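Local coordinates for EGF family domain-containing protein (Toxoplasma gondii, PDB 4Z80) that probably serves as a parasite surface adhesin that binds a RON2-type partner at the moving junction during host-cell invasion, at residues A210-G215 / E288-G293. Numbering follows the deposited sequence.
Sequences AFHGKG and ECRLLG
The imidazole of His212 lies between Leu291 and a water: the CB of Leu291 sits over one face, 3.8 Å from the ring centroid in a CH-pi contact, while the water rides above the rim of the opposite face, and the CA of Arg290 meets the edge in plane. With CG between the backbone N and the carbonyl carbon (chi1 66°) and the ring turned about its own bond, ND1 comes 3.0 Å from the Leu291 N. NE2 hydrogen-bonds to the Tyr154 O, which helps fix the ring's rotation. The water on the ring's far face donates to the His212 O and accepts from the Arg290 NE at 2.9 Å, while Arg290 NH1 hydrogen-bonds to the Lys118 O. Here the loop between strands 207-208 and 218-219 docks on strand 289-291, which belongs to the AMA1-family (PAN clan) part of the sequence and is an outermost strand, within this chain, of a four-stranded antiparallel sheet; Cys289 ties it to helix 252-262 through its disulfide with Cys255. Gly213 N hydrogen-bonds to the Cys289 O at 2.9 Å, bent to 132°; Lys214 N makes a straighter one (164°) to the Glu288 OE2, from above the carboxylate plane; His217 NE2 grips that oxygen too. Extended Lys214 runs antiparallel alongside Glu288, and its NZ hydrogen-bonds to the Thr286 O.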
loop_
_atom_site.group_PDB
_atom_site.type_symbol
_atom_site.label_atom_id
_atom_site.label_comp_id
_atom_site.label_asym_id
_atom_site.label_seq_id
_atom_site.Cartn_x
_atom_site.Cartn_y
_atom_site.Cartn_z
ATOM N N ALA A 210 -17.908 5.076 -1.669
ATOM C CA ALA A 210 -16.956 3.980 -1.506
ATOM C C ALA A 210 -16.149 4.228 -0.247
ATOM O O ALA A 210 -16.007 5.374 0.172
ATOM C CB ALA A 210 -16.042 3.883 -2.701
ATOM N N PHE A 211 -15.613 3.169 0.358
ATOM C CA PHE A 211 -14.721 3.351 1.503
ATOM C C PHE A 211 -13.326 3.845 1.086
ATOM O O PHE A 211 -12.570 4.331 1.925
ATOM C CB PHE A 211 -14.563 2.054 2.299
ATOM C CG PHE A 211 -15.806 1.608 3.036
ATOM C CD1 PHE A 211 -16.906 2.445 3.207
ATOM C CD2 PHE A 211 -15.866 0.332 3.570
ATOM C CE1 PHE A 211 -18.026 2.004 3.901
ATOM C CE2 PHE A 211 -16.984 -0.109 4.254
ATOM C CZ PHE A 211 -18.062 0.727 4.418
ATOM N N HIS A 212 -12.991 3.704 -0.195
ATOM C CA HIS A 212 -11.695 4.110 -0.729
ATOM C C HIS A 212 -11.801 4.259 -2.242
ATOM O O HIS A 212 -12.715 3.715 -2.860
ATOM C CB HIS A 212 -10.618 3.085 -0.371
ATOM C CG HIS A 212 -10.829 1.755 -1.016
ATOM N ND1 HIS A 212 -10.051 1.304 -2.061
ATOM C CD2 HIS A 212 -11.749 0.791 -0.784
ATOM C CE1 HIS A 212 -10.472 0.107 -2.433
ATOM N NE2 HIS A 212 -11.506 -0.225 -1.678
ATOM N N GLY A 213 -10.863 4.995 -2.832
ATOM C CA GLY A 213 -10.837 5.205 -4.267
ATOM C C GLY A 213 -11.636 6.410 -4.709
ATOM O O GLY A 213 -12.410 6.972 -3.934
ATOM N N LYS A 214 -11.439 6.803 -5.963
ATOM C CA LYS A 214 -12.120 7.965 -6.526
ATOM C C LYS A 214 -13.068 7.581 -7.659
ATOM O O LYS A 214 -13.606 8.453 -8.349
ATOM C CB LYS A 214 -11.091 8.986 -7.005
ATOM C CG LYS A 214 -10.401 9.688 -5.836
ATOM C CD LYS A 214 -9.764 10.999 -6.232
ATOM C CE LYS A 214 -9.355 11.786 -5.001
ATOM N NZ LYS A 214 -8.866 13.143 -5.337
ATOM N N GLY A 215 -13.285 6.279 -7.831
ATOM C CA GLY A 215 -14.295 5.777 -8.745
ATOM C C GLY A 215 -13.770 5.409 -10.117
ATOM O O GLY A 215 -12.651 5.777 -10.495
ATOM N N GLU A 288 -5.735 10.107 -5.507
ATOM C CA GLU A 288 -6.497 8.900 -5.222
ATOM C C GLU A 288 -5.747 7.961 -4.273
ATOM O O GLU A 288 -4.566 7.653 -4.486
ATOM C CB GLU A 288 -6.852 8.156 -6.507
ATOM C CG GLU A 288 -7.674 6.907 -6.231
ATOM C CD GLU A 288 -8.294 6.310 -7.472
ATOM O OE1 GLU A 288 -7.837 6.636 -8.589
ATOM O OE2 GLU A 288 -9.244 5.518 -7.328
ATOM N N CYS A 289 -6.449 7.510 -3.235
ATOM C CA CYS A 289 -5.960 6.492 -2.307
ATOM C C CYS A 289 -6.792 5.232 -2.513
ATOM O O CYS A 289 -8.002 5.244 -2.285
ATOM C CB CYS A 289 -6.054 6.981 -0.856
ATOM S SG CYS A 289 -5.572 5.785 0.408
ATOM N N ARG A 290 -6.149 4.152 -2.949
ATOM C CA ARG A 290 -6.845 2.896 -3.235
ATOM C C ARG A 290 -6.291 1.785 -2.351
ATOM O O ARG A 290 -5.106 1.476 -2.413
ATOM C CB ARG A 290 -6.697 2.522 -4.708
ATOM C CG ARG A 290 -7.681 1.471 -5.168
ATOM C CD ARG A 290 -8.998 2.124 -5.600
ATOM N NE ARG A 290 -10.003 1.126 -5.951
ATOM C CZ ARG A 290 -9.975 0.401 -7.065
ATOM N NH1 ARG A 290 -8.980 0.558 -7.929
ATOM N NH2 ARG A 290 -10.925 -0.486 -7.310
ATOM N N LEU A 291 -7.145 1.202 -1.518
ATOM C CA LEU A 291 -6.759 0.074 -0.680
ATOM C C LEU A 291 -6.576 -1.166 -1.542
ATOM O O LEU A 291 -7.343 -1.382 -2.479
ATOM C CB LEU A 291 -7.814 -0.189 0.394
ATOM C CG LEU A 291 -8.099 0.974 1.349
ATOM C CD1 LEU A 291 -9.220 0.582 2.290
ATOM C CD2 LEU A 291 -6.873 1.400 2.129
ATOM N N LEU A 292 -5.547 -1.955 -1.230
ATOM C CA LEU A 292 -5.316 -3.241 -1.882
ATOM C C LEU A 292 -5.826 -4.352 -0.975
ATOM O O LEU A 292 -5.685 -4.290 0.250
ATOM C CB LEU A 292 -3.839 -3.450 -2.192
ATOM C CG LEU A 292 -3.165 -2.378 -3.048
ATOM C CD1 LEU A 292 -1.678 -2.690 -3.202
ATOM C CD2 LEU A 292 -3.823 -2.258 -4.406
ATOM N N GLY A 293 -6.402 -5.388 -1.574
ATOM C CA GLY A 293 -6.988 -6.467 -0.802
ATOM C C GLY A 293 -6.002 -7.552 -0.399
ATOM O O GLY A 293 -6.297 -8.387 0.446
HETATM O O HOH W 1 -12.626 1.623 -4.723
HETATM O O HOH W 2 -10.353 7.129 -10.192
#